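Local atomic coordinates of putative ABC transporter, periplasmic binding protein, amino acid (PDB entry 2YLN), a protein that probably serves as the periplasmic solute receptor that binds L-cystine for an ABC transporter of Neisseria gonorrhoeae. Residues F70-H73 against L79-Y82. The protein carries 1 engineered substitution. Residues are numbered along the deposited sequence; the frame is centred on the assembly and turned at random.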
loop_
_atom_site.group_PDB
_atom_site.type_symbol
_atom_site.label_atom_id
_atom_site.label_comp_id
_atom_site.label_asym_id
_atom_site.label_seq_id
_atom_site.Cartn_x
_atom_site.Cartn_y
_atom_site.Cartn_z
ATOM N N PHE A 70 -3.667 5.934 -3.322
ATOM C CA PHE A 70 -2.444 5.864 -2.523
ATOM C C PHE A 70 -1.208 6.337 -3.286
ATOM O O PHE A 70 -0.305 6.947 -2.671
ATOM C CB PHE A 70 -2.242 4.428 -2.010
ATOM C CG PHE A 70 -3.329 3.979 -1.105
ATOM C CD1 PHE A 70 -3.557 4.542 0.152
ATOM C CD2 PHE A 70 -4.207 2.928 -1.411
ATOM C CE1 PHE A 70 -4.508 4.092 1.007
ATOM C CE2 PHE A 70 -5.164 2.456 -0.524
ATOM C CZ PHE A 70 -5.303 3.024 0.715
ATOM N N THR A 71 -1.067 5.949 -4.557
ATOM C CA THR A 71 0.159 6.198 -5.303
ATOM C C THR A 71 -0.248 6.060 -6.775
ATOM O O THR A 71 -0.479 4.939 -7.255
ATOM C CB THR A 71 1.257 5.229 -4.885
ATOM O OG1 THR A 71 2.336 5.369 -5.833
ATOM C CG2 THR A 71 0.881 3.804 -4.785
ATOM N N TYR A 72 -0.420 7.209 -7.437
ATOM C CA TYR A 72 -1.000 7.196 -8.789
ATOM C C TYR A 72 -0.643 8.458 -9.510
ATOM O O TYR A 72 -0.141 9.385 -8.912
ATOM C CB TYR A 72 -2.568 7.023 -8.687
ATOM C CG TYR A 72 -3.322 8.200 -8.137
ATOM C CD1 TYR A 72 -3.404 8.391 -6.783
ATOM C CD2 TYR A 72 -3.882 9.110 -8.967
ATOM C CE1 TYR A 72 -4.103 9.474 -6.276
ATOM C CE2 TYR A 72 -4.536 10.232 -8.472
ATOM C CZ TYR A 72 -4.611 10.432 -7.113
ATOM O OH TYR A 72 -5.309 11.514 -6.565
ATOM N N HIS A 73 -0.925 8.508 -10.815
ATOM C CA HIS A 73 -0.736 9.719 -11.556
ATOM C C HIS A 73 -2.038 10.417 -11.794
ATOM O O HIS A 73 -3.013 9.807 -12.200
ATOM C CB HIS A 73 -0.066 9.435 -12.919
ATOM C CG HIS A 73 1.362 9.006 -12.787
ATOM N ND1 HIS A 73 2.446 9.864 -12.940
ATOM C CD2 HIS A 73 1.874 7.853 -12.385
ATOM C CE1 HIS A 73 3.551 9.195 -12.661
ATOM N NE2 HIS A 73 3.241 7.948 -12.385
ATOM N N LEU A 79 2.800 12.374 -10.345
ATOM C CA LEU A 79 2.774 11.336 -9.290
ATOM C C LEU A 79 2.269 11.945 -7.997
ATOM O O LEU A 79 2.876 12.889 -7.489
ATOM C CB LEU A 79 4.113 10.713 -9.172
ATOM C CG LEU A 79 4.184 9.586 -8.123
ATOM C CD1 LEU A 79 3.399 8.312 -8.559
ATOM C CD2 LEU A 79 5.633 9.219 -7.830
ATOM N N THR A 80 1.212 11.382 -7.473
ATOM C CA THR A 80 0.583 11.842 -6.249
ATOM C C THR A 80 -0.042 10.639 -5.583
ATOM O O THR A 80 0.363 9.511 -5.804
ATOM C CB THR A 80 -0.365 12.968 -6.585
ATOM O OG1 THR A 80 -0.882 13.580 -5.382
ATOM C CG2 THR A 80 -1.523 12.570 -7.424
ATOM N N GLY A 81 -0.997 10.884 -4.682
ATOM C CA GLY A 81 -1.580 9.878 -3.828
ATOM C C GLY A 81 -1.102 10.053 -2.392
ATOM O O GLY A 81 -0.053 10.612 -2.138
ATOM N N TYR A 82 -1.885 9.493 -1.469
ATOM C CA TYR A 82 -1.588 9.704 -0.044
ATOM C C TYR A 82 -0.183 9.300 0.317
ATOM O O TYR A 82 0.531 10.070 0.971
ATOM C CB TYR A 82 -2.619 8.912 0.779
ATOM C CG TYR A 82 -2.415 9.092 2.278
ATOM C CD1 TYR A 82 -2.943 10.212 2.884
ATOM C CD2 TYR A 82 -1.783 8.166 3.061
ATOM C CE1 TYR A 82 -2.822 10.365 4.255
ATOM C CE2 TYR A 82 -1.657 8.312 4.408
ATOM C CZ TYR A 82 -2.198 9.419 5.025
ATOM O OH TYR A 82 -2.146 9.625 6.387
#
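Tyr72 and Thr80 run side by side on one face of the strand pair, and the methyl CG2 of Thr80 lies over a face of the tyrosine ring, off its middle and toward the phenol end: it is 3.8 Å from Tyr72 CZ, and the line from the ring centroid to this methyl leans 23° from the normal, a CH-pi contact. With Tyr72 CG set between the backbone N and the carbonyl carbon (chi1 70°), the ring swings back across the neighbouring strand, bringing Tyr72 CE1 to 3.5 Å from Gly81 CA. The backbone of Gly81, packed against the ring in this way, has a positive phi of 108°. Thr80 OG1, anti to its own nitrogen, leaves the methyl to the ring and is hydrogen-bonded to Glu85 OE2.

The pair belongs to a beta hairpin of strands 71-73 and 79-80, its register fixed by reciprocal bonds between Tyr72 and Thr80. Thr80 N lies 2.8 Å from Tyr72 O and Tyr72 N lies 2.9 Å from Thr80 O, which makes these two residues the hydrogen-bonded pair of the antiparallel hairpin. Strand 66-67 completes a three-stranded sheet; Phe70 and Thr71 form a classic beta bulge opposite Tyr67, which lines the pocket of the bound cysteines. At Gly81, the N-cap, the second strand gives way to helix 82-94.

On the other face His73 and Leu79 are a non-hydrogen-bonded pair. Leu79 CD1 stands over a face of the imidazole, 3.8 Å from His73 NE2, while Leu79 CB is 3.8 Å from His73 CE1. Both ring nitrogens are engaged, ND1 by Gly77 O and NE2 by Glu102, which should fix the ring's rotation. Thr71 OG1 passes Leu79 CD1 at 4.1 Å and hydrogen-bonds with Thr63.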